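Local coordinates for protein carbonic anhydrase (Neosartorya fumigata, PDB 7COI) that probably catalyses the reversible hydration of carbon dioxide to hydrogencarbonate, as a beta-class carbonic anhydrase that carries one zinc ion per subunit, at residues L115-S120 against F138-I143. Residues are numbered along the deposited sequence; the frame is centred on the assembly and turned at random.
Sequences LWIGCS and FTHRNI. With ZN (zinc ion), chain F.
W116 and G118 of strand 115-119 alternate with H140 and N142 of strand 138-142 in a parallel backbone ladder, the two strands of a beta-alpha-beta unit in the beta-class carbonic anhydrase fold. Its rungs run W116 N to F138 O (2.8 Å), H140 N to W116 O (2.9 Å), G118 N to H140 O and N142 N to G118 O. S120 N extends the ladder past the strand end, reaching N142 O at 2.9 Å from above the carbonyl plane. On one sheet face L115 CD1 meets the ring edge of F138 at CD2 (3.9 Å), and helix 152-164 packs over both residues. The other face carries W116 and T139 side by side, indole CD1 against methyl CG2 (4.1 Å), with helix 126-129 touching both. Here R141 turns back on the neighbouring strand: its chain bends at chi3 (70°), and NE donates to C119 O at 3.0 Å, nearly in the guanidinium plane. That bond holds the carbonyl of the very residue whose thiolate binds zinc. At the interface with the second subunit, H140 ND1 hydrogen-bonds R141 O of that subunit, and S120 OG hydrogen-bonds T139 O of that subunit. Set anti to the backbone N (chi1 -172°), the sulfur of C119 is carried to the metal that H175 and C178 also bind, its SG 2.3 Å from the zinc ion.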
loop_
_atom_site.group_PDB
_atom_site.type_symbol
_atom_site.label_atom_id
_atom_site.label_comp_id
_atom_site.label_asym_id
_atom_site.label_seq_id
_atom_site.Cartn_x
_atom_site.Cartn_y
_atom_site.Cartn_z
ATOM N N LEU A 115 13.041 10.398 -16.122
ATOM C CA LEU A 115 12.630 9.760 -14.849
ATOM C C LEU A 115 13.542 8.566 -14.644
ATOM O O LEU A 115 13.585 7.676 -15.518
ATOM C CB LEU A 115 11.147 9.341 -14.868
ATOM C CG LEU A 115 10.739 8.352 -13.750
ATOM C CD1 LEU A 115 10.950 8.978 -12.372
ATOM C CD2 LEU A 115 9.296 7.925 -13.904
ATOM N N TRP A 116 14.220 8.516 -13.498
ATOM C CA TRP A 116 15.085 7.393 -13.094
ATOM C C TRP A 116 14.391 6.636 -11.970
ATOM O O TRP A 116 14.025 7.264 -10.983
ATOM C CB TRP A 116 16.411 7.949 -12.610
ATOM C CG TRP A 116 17.396 6.966 -12.078
ATOM C CD1 TRP A 116 17.466 6.467 -10.806
ATOM C CD2 TRP A 116 18.500 6.406 -12.789
ATOM N NE1 TRP A 116 18.560 5.663 -10.676
ATOM C CE2 TRP A 116 19.224 5.610 -11.877
ATOM C CE3 TRP A 116 18.981 6.547 -14.095
ATOM C CZ2 TRP A 116 20.378 4.943 -12.226
ATOM C CZ3 TRP A 116 20.122 5.863 -14.441
ATOM C CH2 TRP A 116 20.812 5.085 -13.519
ATOM N N ILE A 117 14.195 5.340 -12.153
ATOM C CA ILE A 117 13.743 4.420 -11.083
ATOM C C ILE A 117 14.915 3.479 -10.834
ATOM O O ILE A 117 15.287 2.696 -11.745
ATOM C CB ILE A 117 12.443 3.686 -11.435
ATOM C CG1 ILE A 117 11.312 4.663 -11.757
ATOM C CG2 ILE A 117 12.103 2.746 -10.285
ATOM C CD1 ILE A 117 10.093 4.069 -12.406
ATOM N N GLY A 118 15.544 3.619 -9.679
ATOM C CA GLY A 118 16.670 2.760 -9.318
ATOM C C GLY A 118 16.632 2.293 -7.874
ATOM O O GLY A 118 15.635 2.498 -7.150
ATOM N N CYS A 119 17.706 1.635 -7.478
ATOM C CA CYS A 119 17.825 1.065 -6.133
ATOM C C CYS A 119 18.281 2.165 -5.164
ATOM O O CYS A 119 19.066 3.048 -5.566
ATOM C CB CYS A 119 18.745 -0.154 -6.101
ATOM S SG CYS A 119 18.654 -0.926 -4.520
ATOM N N SER A 120 17.833 2.072 -3.906
ATOM C CA SER A 120 18.325 2.922 -2.791
ATOM C C SER A 120 19.815 2.711 -2.486
ATOM O O SER A 120 20.402 3.571 -1.811
ATOM C CB SER A 120 17.521 2.616 -1.569
ATOM O OG SER A 120 16.165 2.908 -1.786
ATOM N N PHE A 138 14.566 13.404 -12.644
ATOM C CA PHE A 138 13.475 13.171 -11.664
ATOM C C PHE A 138 13.638 11.747 -11.150
ATOM O O PHE A 138 13.818 10.831 -11.974
ATOM C CB PHE A 138 12.123 13.453 -12.317
ATOM C CG PHE A 138 10.995 13.596 -11.341
ATOM C CD1 PHE A 138 10.842 14.772 -10.623
ATOM C CD2 PHE A 138 10.038 12.614 -11.197
ATOM C CE1 PHE A 138 9.780 14.945 -9.756
ATOM C CE2 PHE A 138 8.961 12.787 -10.342
ATOM C CZ PHE A 138 8.841 13.949 -9.610
ATOM N N THR A 139 13.685 11.548 -9.836
ATOM C CA THR A 139 14.243 10.295 -9.270
ATOM C C THR A 139 13.318 9.600 -8.262
ATOM O O THR A 139 12.840 10.242 -7.324
ATOM C CB THR A 139 15.594 10.556 -8.614
ATOM O OG1 THR A 139 16.484 11.126 -9.585
ATOM C CG2 THR A 139 16.192 9.296 -8.050
ATOM N N HIS A 140 13.140 8.298 -8.446
ATOM C CA HIS A 140 12.584 7.362 -7.448
ATOM C C HIS A 140 13.603 6.266 -7.179
ATOM O O HIS A 140 14.053 5.578 -8.122
ATOM C CB HIS A 140 11.263 6.781 -7.951
ATOM C CG HIS A 140 10.497 5.996 -6.940
ATOM N ND1 HIS A 140 10.174 6.507 -5.682
ATOM C CD2 HIS A 140 9.955 4.752 -7.007
ATOM C CE1 HIS A 140 9.455 5.606 -5.031
ATOM N NE2 HIS A 140 9.324 4.515 -5.807
ATOM N N ARG A 141 13.911 6.040 -5.920
ATOM C CA ARG A 141 14.833 4.958 -5.490
ATOM C C ARG A 141 14.182 4.206 -4.338
ATOM O O ARG A 141 13.661 4.860 -3.401
ATOM C CB ARG A 141 16.201 5.531 -5.105
ATOM C CG ARG A 141 16.998 5.961 -6.327
ATOM C CD ARG A 141 18.186 6.782 -5.977
ATOM N NE ARG A 141 19.230 6.016 -5.320
ATOM C CZ ARG A 141 20.348 6.547 -4.823
ATOM N NH1 ARG A 141 20.547 7.853 -4.859
ATOM N NH2 ARG A 141 21.244 5.764 -4.279
ATOM N N ASN A 142 14.134 2.886 -4.449
ATOM C CA ASN A 142 13.475 2.002 -3.471
ATOM C C ASN A 142 14.332 0.739 -3.363
ATOM O O ASN A 142 15.371 0.623 -4.088
ATOM C CB ASN A 142 11.998 1.764 -3.819
ATOM C CG ASN A 142 11.812 0.924 -5.067
ATOM O OD1 ASN A 142 12.744 0.233 -5.480
ATOM N ND2 ASN A 142 10.621 0.995 -5.674
ATOM N N ILE A 143 13.929 -0.197 -2.518
ATOM C CA ILE A 143 14.696 -1.468 -2.367
ATOM C C ILE A 143 14.600 -2.298 -3.662
ATOM O O ILE A 143 13.490 -2.757 -4.032
ATOM C CB ILE A 143 14.261 -2.276 -1.149
ATOM C CG1 ILE A 143 14.502 -1.501 0.150
ATOM C CG2 ILE A 143 14.999 -3.614 -1.149
ATOM C CD1 ILE A 143 15.936 -1.065 0.397
HETATM ZN ZN ZN F . 20.038 -2.796 -4.786
#